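PDB 5Z06: Exo beta-1,2-glucooligosaccharide sophorohydrolase (non-reducing end) from Parabacteroides distasonis ATCC 8503, which catalyses the exo-type hydrolysis of linear beta-1,2-glucan and beta-1,2-glucooligosaccharides, releasing sophorose from the non-reducing end. Local coordinates for residues F10-L15 against V236-M241; G44-T49 against Q90-E95; L124-T127 against W132-V135. One frame throughout, in Å; residues are numbered along the deposited sequence.

Contact 1: F10-L15 against V236-M241. With CA (calcium ion), chain C.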
# COMPACT_ATOMS: atom_id res chain seq x y z
N PHE A 10 3.63 14.15 12.52
CA PHE A 10 3.56 15.11 11.43
C PHE A 10 4.75 14.98 10.49
O PHE A 10 4.63 15.21 9.30
CB PHE A 10 3.52 16.53 11.99
CG PHE A 10 2.29 16.81 12.77
CD1 PHE A 10 1.13 17.16 12.12
CD2 PHE A 10 2.29 16.69 14.15
CE1 PHE A 10 -0.03 17.42 12.84
CE2 PHE A 10 1.13 16.95 14.88
CZ PHE A 10 -0.02 17.32 14.22
N PHE A 11 5.92 14.66 11.04
CA PHE A 11 7.07 14.38 10.22
C PHE A 11 8.07 13.53 10.95
O PHE A 11 8.45 13.84 12.08
CB PHE A 11 7.74 15.69 9.82
CG PHE A 11 8.91 15.48 8.93
CD1 PHE A 11 8.73 15.33 7.57
CD2 PHE A 11 10.19 15.41 9.45
CE1 PHE A 11 9.79 15.13 6.74
CE2 PHE A 11 11.27 15.20 8.61
CZ PHE A 11 11.08 15.06 7.26
N GLU A 12 8.49 12.45 10.31
CA GLU A 12 9.65 11.69 10.74
C GLU A 12 10.74 11.78 9.68
O GLU A 12 11.88 12.14 9.98
CB GLU A 12 9.27 10.25 10.95
CG GLU A 12 10.44 9.38 11.39
CD GLU A 12 9.97 8.06 11.94
OE1 GLU A 12 9.41 7.26 11.16
OE2 GLU A 12 10.15 7.84 13.15
N ASN A 13 10.39 11.42 8.45
CA ASN A 13 11.31 11.41 7.31
C ASN A 13 10.50 11.59 6.05
O ASN A 13 9.37 11.13 5.96
CB ASN A 13 12.07 10.07 7.23
CG ASN A 13 13.26 10.01 8.17
OD1 ASN A 13 14.04 10.95 8.25
ND2 ASN A 13 13.41 8.90 8.88
N SER A 14 11.08 12.28 5.08
CA SER A 14 10.49 12.37 3.75
C SER A 14 11.02 11.19 2.97
O SER A 14 12.24 11.00 2.90
CB SER A 14 10.91 13.66 3.08
OG SER A 14 10.24 13.81 1.85
N LEU A 15 10.12 10.38 2.42
CA LEU A 15 10.51 9.30 1.52
C LEU A 15 11.01 9.83 0.19
O LEU A 15 11.72 9.14 -0.51
CB LEU A 15 9.36 8.31 1.31
CG LEU A 15 8.88 7.60 2.58
CD1 LEU A 15 7.70 6.67 2.31
CD2 LEU A 15 10.03 6.81 3.21
N VAL A 236 15.78 4.86 10.38
CA VAL A 236 15.04 4.34 11.51
C VAL A 236 13.88 3.54 10.96
O VAL A 236 13.34 3.84 9.90
CB VAL A 236 14.48 5.41 12.48
CG1 VAL A 236 15.61 6.11 13.19
CG2 VAL A 236 13.56 6.42 11.78
N ARG A 237 13.53 2.50 11.70
CA ARG A 237 12.38 1.73 11.36
C ARG A 237 11.54 1.56 12.60
O ARG A 237 12.01 1.12 13.64
CB ARG A 237 12.80 0.39 10.74
CG ARG A 237 13.27 0.52 9.30
CD ARG A 237 12.10 0.86 8.38
NE ARG A 237 12.48 1.01 6.98
CZ ARG A 237 12.90 2.13 6.40
NH1 ARG A 237 13.07 3.27 7.08
NH2 ARG A 237 13.20 2.12 5.11
N ARG A 238 10.28 1.92 12.45
CA ARG A 238 9.30 1.73 13.48
C ARG A 238 9.13 0.23 13.75
O ARG A 238 9.40 -0.58 12.86
CB ARG A 238 7.99 2.34 13.01
CG ARG A 238 8.00 3.84 12.88
CD ARG A 238 7.92 4.48 14.24
NE ARG A 238 8.16 5.91 14.21
CZ ARG A 238 8.10 6.71 15.28
NH1 ARG A 238 7.78 6.22 16.47
NH2 ARG A 238 8.35 8.02 15.15
N PRO A 239 8.68 -0.14 14.97
CA PRO A 239 8.57 -1.55 15.40
C PRO A 239 7.70 -2.49 14.54
O PRO A 239 7.92 -3.69 14.55
CB PRO A 239 7.98 -1.44 16.83
CG PRO A 239 8.12 -0.01 17.22
CD PRO A 239 8.06 0.77 15.95
N TRP A 240 6.75 -1.93 13.80
CA TRP A 240 5.94 -2.65 12.80
C TRP A 240 6.70 -3.08 11.54
O TRP A 240 6.18 -3.84 10.72
CB TRP A 240 4.67 -1.84 12.41
CG TRP A 240 4.90 -0.38 12.04
CD1 TRP A 240 4.79 0.70 12.87
CD2 TRP A 240 5.24 0.14 10.75
NE1 TRP A 240 5.05 1.87 12.18
CE2 TRP A 240 5.33 1.55 10.88
CE3 TRP A 240 5.47 -0.43 9.50
CZ2 TRP A 240 5.66 2.38 9.80
CZ3 TRP A 240 5.80 0.40 8.43
CH2 TRP A 240 5.88 1.79 8.58
N MET A 241 7.93 -2.61 11.38
CA MET A 241 8.79 -3.06 10.30
C MET A 241 10.09 -3.62 10.90
O MET A 241 10.94 -2.85 11.33
CB MET A 241 9.03 -1.87 9.36
CG MET A 241 9.68 -2.15 8.03
SD MET A 241 8.82 -3.34 6.99
CE MET A 241 7.32 -2.42 6.66
CA CA C . 14.12 12.41 10.21
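Glu12 and Arg238 reach for each other from opposite directions and meet in a salt bridge. The carboxylate oxygens come in at the edge of the guanidinium, near its plane, with the two planes 27° apart. Glu12 OE2 stands 2.7 Å from Arg238 NH2 and 3.0 Å from Arg238 NE. The hydrogen bond from NH2 is weak because it is bent, at 125°, and the pairing therefore probably owes more to charge than to a straight donor. CG of Glu12 stands anti to the backbone N (chi1 180°) and the chain stays extended, carrying the acid across the gap, whereas Arg238 folds at chi2 to bring its head back. Asp7 forms a salt bridge with NH1 of the same arginine, so two acids probably balance its charge.

Val236 supplies the apolar side. Its CG2 packs at 3.8 Å from Asn13 ND2 and at 3.9 Å from Glu12 OE2, one methyl of the beta-branched side chain touching both polar side chains. Glu12 and Asn13 also serve the calcium ion, the first through its backbone O and the second through OD1; Thr49, Asn52 and Asp175 complete the site. An asparagine suits this place because its amide oxygen binds metal while the NH2 end turns to the valine.

In the fold, 10-15 leaves strand 9-11, which pairs with strand 169-180. Segment 236-241 ends strand 232-237, an edge strand of its four-stranded sheet, paired with strand 219-225, and turns away in a type I turn. The contact thus joins two different antiparallel sheets beside the calcium site.

Contact 2: G44-T49 against Q90-E95. With CA (calcium ion), chain C.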
# COMPACT_ATOMS: atom_id res chain seq x y z
N GLY A 44 18.68 16.64 3.52
CA GLY A 44 19.21 15.29 3.58
C GLY A 44 20.53 15.18 4.31
O GLY A 44 20.95 14.08 4.62
N SER A 45 21.17 16.32 4.62
CA SER A 45 22.48 16.31 5.28
C SER A 45 22.39 16.47 6.80
O SER A 45 23.39 16.29 7.49
CB SER A 45 23.37 17.40 4.70
OG SER A 45 22.80 18.69 4.93
N VAL A 46 21.23 16.83 7.33
CA VAL A 46 21.05 16.91 8.76
C VAL A 46 19.72 16.31 9.12
O VAL A 46 18.70 16.55 8.48
CB VAL A 46 21.12 18.34 9.33
CG1 VAL A 46 22.56 18.87 9.27
CG2 VAL A 46 20.15 19.29 8.63
N ALA A 47 19.76 15.52 10.18
CA ALA A 47 18.59 14.83 10.65
C ALA A 47 18.85 14.35 12.05
O ALA A 47 19.98 13.91 12.37
CB ALA A 47 18.27 13.64 9.75
N PHE A 48 17.80 14.40 12.87
CA PHE A 48 17.80 13.63 14.09
C PHE A 48 17.51 12.15 13.80
O PHE A 48 18.38 11.32 14.01
CB PHE A 48 16.83 14.17 15.14
CG PHE A 48 16.98 13.46 16.43
CD1 PHE A 48 18.05 13.79 17.26
CD2 PHE A 48 16.16 12.39 16.76
CE1 PHE A 48 18.26 13.10 18.43
CE2 PHE A 48 16.37 11.70 17.93
CZ PHE A 48 17.42 12.06 18.77
N THR A 49 16.30 11.82 13.35
CA THR A 49 16.08 10.48 12.76
C THR A 49 16.63 10.52 11.36
O THR A 49 16.12 11.27 10.53
CB THR A 49 14.63 10.04 12.68
OG1 THR A 49 13.85 11.08 12.12
CG2 THR A 49 14.13 9.63 14.03
N GLN A 90 12.24 17.83 17.12
CA GLN A 90 13.66 18.01 17.22
C GLN A 90 13.94 19.26 16.39
O GLN A 90 13.48 19.35 15.25
CB GLN A 90 14.40 16.80 16.67
CG GLN A 90 14.25 15.56 17.54
CD GLN A 90 15.16 15.54 18.75
OE1 GLN A 90 16.02 16.41 18.93
NE2 GLN A 90 14.99 14.53 19.58
N VAL A 91 14.65 20.22 16.98
CA VAL A 91 14.88 21.53 16.37
C VAL A 91 16.38 21.77 16.38
O VAL A 91 17.05 21.58 17.39
CB VAL A 91 14.15 22.65 17.12
CG1 VAL A 91 14.25 23.98 16.39
CG2 VAL A 91 12.69 22.29 17.28
N ARG A 92 16.91 22.16 15.24
CA ARG A 92 18.32 22.44 15.11
C ARG A 92 18.46 23.79 14.42
O ARG A 92 17.80 24.06 13.43
CB ARG A 92 18.98 21.35 14.29
CG ARG A 92 20.48 21.52 14.09
CD ARG A 92 20.92 20.69 12.92
NE ARG A 92 22.35 20.76 12.67
CZ ARG A 92 23.25 19.89 13.12
NH1 ARG A 92 22.90 18.87 13.90
NH2 ARG A 92 24.52 20.06 12.78
N LEU A 93 19.33 24.62 14.98
CA LEU A 93 19.56 25.94 14.44
C LEU A 93 20.87 25.87 13.69
O LEU A 93 21.85 25.33 14.19
CB LEU A 93 19.63 26.95 15.56
CG LEU A 93 18.29 27.44 16.10
CD1 LEU A 93 17.35 26.32 16.52
CD2 LEU A 93 18.61 28.33 17.28
N ARG A 94 20.87 26.37 12.46
CA ARG A 94 22.10 26.39 11.70
C ARG A 94 23.10 27.37 12.30
O ARG A 94 24.28 27.05 12.38
CB ARG A 94 21.82 26.73 10.25
CG ARG A 94 22.98 26.41 9.33
CD ARG A 94 22.56 26.63 7.89
NE ARG A 94 23.66 26.33 6.99
CZ ARG A 94 24.59 27.20 6.60
NH1 ARG A 94 24.61 28.47 7.04
NH2 ARG A 94 25.54 26.79 5.77
N GLU A 95 22.62 28.55 12.69
CA GLU A 95 23.43 29.62 13.31
C GLU A 95 22.87 30.01 14.66
O GLU A 95 21.68 29.78 14.94
CB GLU A 95 23.46 30.89 12.45
CG GLU A 95 23.64 30.72 10.96
CD GLU A 95 25.02 30.23 10.54
OE1 GLU A 95 25.90 29.99 11.41
OE2 GLU A 95 25.21 30.06 9.32
CA CA C . 14.12 12.41 10.21
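Phe48 and Gln90 form the tight half of this contact: the amide of the glutamine lies flat on the phenyl ring, the planes only 7° from parallel. Gln90 NE2 sits over the ring centre, 3.4 Å above its plane, while CD and CG follow back over the CG side of the ring, with Gln90 CD 3.6 Å from Phe48 CG. Because the amide is parallel to the ring, this is a stack of two flat groups and not an N-H aimed into the pi cloud. The bend at chi2 of Gln90 (-80°) folds its amide over, and Phe48 presents a broad flat surface to receive it. A planar amide on a phenyl ring suits this spot, where Gln90 is buried and Phe48 only partly exposed; Leu266 touches both residues, and Tyr219 and Arg221 also pack on the phenylalanine.

Toward the other end the packing thins. Val46 offers a single methyl, CG1, to one face of the Arg92 guanidinium, 3.8 Å above it and off toward the rim. Arg92 is extended from CG to NE, and a turn at chi4 (95°) sets the guanidinium across the end of the chain, with one face to the methyl. Both residues are partly exposed. Farther on, Ser45, Arg94 and Glu95 face solvent, where Arg94 NH1 pairs with its neighbour Glu95 OE2 at 2.8 Å, a charge pair at home on the surface.

The loop 44-49 links strands 42-43 and 53-59 and gives Thr49 O and OG1 to the calcium ion. It lies across strand 86-93, which runs between strands 132-138 and 169-180 in the same antiparallel sheet.

Contact 3: L124-T127 against W132-V135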
# COMPACT_ATOMS: atom_id res chain seq x y z
N LEU A 124 12.59 25.97 24.14
CA LEU A 124 13.94 25.72 23.69
C LEU A 124 14.81 26.20 24.85
O LEU A 124 15.03 27.39 25.02
CB LEU A 124 14.18 26.51 22.40
CG LEU A 124 14.87 25.90 21.17
CD1 LEU A 124 15.20 24.42 21.29
CD2 LEU A 124 14.02 26.15 19.94
N LYS A 125 15.25 25.26 25.66
CA LYS A 125 16.16 25.58 26.77
C LYS A 125 17.43 26.17 26.16
O LYS A 125 17.86 27.26 26.51
CB LYS A 125 16.51 24.31 27.58
CG LYS A 125 16.51 24.50 29.09
CD LYS A 125 17.71 23.80 29.74
CE LYS A 125 17.68 23.89 31.26
NZ LYS A 125 17.06 22.68 31.88
N ASP A 126 17.96 25.44 25.20
CA ASP A 126 19.27 25.65 24.64
C ASP A 126 19.10 26.02 23.15
O ASP A 126 18.60 25.21 22.36
CB ASP A 126 20.03 24.34 24.82
CG ASP A 126 21.46 24.41 24.36
OD1 ASP A 126 21.86 25.43 23.76
OD2 ASP A 126 22.18 23.42 24.61
N THR A 127 19.49 27.24 22.78
CA THR A 127 19.50 27.70 21.39
C THR A 127 20.90 27.67 20.74
O THR A 127 21.15 28.36 19.74
CB THR A 127 18.92 29.12 21.29
OG1 THR A 127 19.66 30.01 22.14
CG2 THR A 127 17.46 29.14 21.69
N TRP A 132 20.82 19.08 17.75
CA TRP A 132 19.40 18.82 17.81
C TRP A 132 18.92 19.05 19.21
O TRP A 132 19.48 18.51 20.14
CB TRP A 132 19.09 17.38 17.36
CG TRP A 132 19.28 17.25 15.90
CD1 TRP A 132 20.36 16.72 15.25
CD2 TRP A 132 18.40 17.72 14.89
NE1 TRP A 132 20.18 16.81 13.89
CE2 TRP A 132 18.98 17.42 13.65
CE3 TRP A 132 17.15 18.36 14.91
CZ2 TRP A 132 18.37 17.73 12.44
CZ3 TRP A 132 16.54 18.67 13.70
CH2 TRP A 132 17.15 18.35 12.49
N HIS A 133 17.90 19.89 19.34
CA HIS A 133 17.27 20.22 20.61
C HIS A 133 15.90 19.59 20.70
O HIS A 133 15.03 19.90 19.89
CB HIS A 133 17.11 21.73 20.74
CG HIS A 133 18.41 22.45 20.75
ND1 HIS A 133 19.40 22.14 21.65
CD2 HIS A 133 18.90 23.43 19.96
CE1 HIS A 133 20.45 22.92 21.43
NE2 HIS A 133 20.17 23.70 20.40
N PRO A 134 15.72 18.67 21.67
CA PRO A 134 14.34 18.22 21.85
C PRO A 134 13.47 19.37 22.32
O PRO A 134 13.88 20.15 23.16
CB PRO A 134 14.45 17.10 22.91
CG PRO A 134 15.86 17.09 23.36
CD PRO A 134 16.68 17.78 22.32
N VAL A 135 12.29 19.49 21.73
CA VAL A 135 11.30 20.45 22.14
C VAL A 135 10.03 19.66 22.46
O VAL A 135 9.67 18.77 21.70
CB VAL A 135 11.02 21.45 21.01
CG1 VAL A 135 9.83 22.33 21.32
CG2 VAL A 135 12.25 22.29 20.78
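Leu124 and Val135 lie opposite each other with CA atoms 6.1 Å apart, and Asp126 faces His133 at 7.1 Å. The two short segments run antiparallel, but the first is irregular loop, only the second is strand, and side chains fill the gap between them.

His133 is the centrepiece. The carbonyl oxygen of Asp126 hangs over one face of the imidazole, 2.9 Å from His133 NE2, but no ring N-H points there, so this is not a hydrogen bond. The ring's N-H instead goes to Arg128 O, which helps to fix the rotation of the imidazole. Beside the carbonyl, the Asp126 carboxylate approaches His133 CE1, its CG at 3.4 Å and its plane turned 43° from the ring. That acid pairs with Arg128 NE, so one arginine holds both residues, the aspartate by its side chain and the histidine by its backbone.

Leu124 supplies the apolar end, with CD1 3.7 Å from Val135 CG2. Its unfavourable torsions (chi1 -135°, chi2 4°) make the placing of the tip, and the 3.3 Å approach of CD1 to His133 CB, doubtful. Leucine and beta-branched valine suit this buried cluster, in which Leu102 touches Leu124, and Leu120 and Tyr123 touch Val135.

Strand 132-138 pairs with strand 86-93 through backbone hydrogen bonds of His133 with Val91 and Val135 with Met89, while the loop 124-127 folds back on strand 132-138.

How the contacts relate
Contacts 2 and 3 share one antiparallel sheet through the neighbouring strands 86-93 and 132-138, and the indole of Trp132 also packs on the loop 44-49. Contact 1 reaches the same sheet but ties it to a second one, and the calcium ion joins it to contact 2, with Glu12, Asn13 and Thr49 as shared-site ligands. Contact 3 is buried, whereas contacts 1 and 2 are partly buried. Chemistry follows place: a salt bridge where two sheets meet, nearest the chain's centre; a flat amide-ring stack fading to exposed charges in contact 2; and, in the peripheral contact 3, a mix of apolar packing and a carbonyl over imidazole.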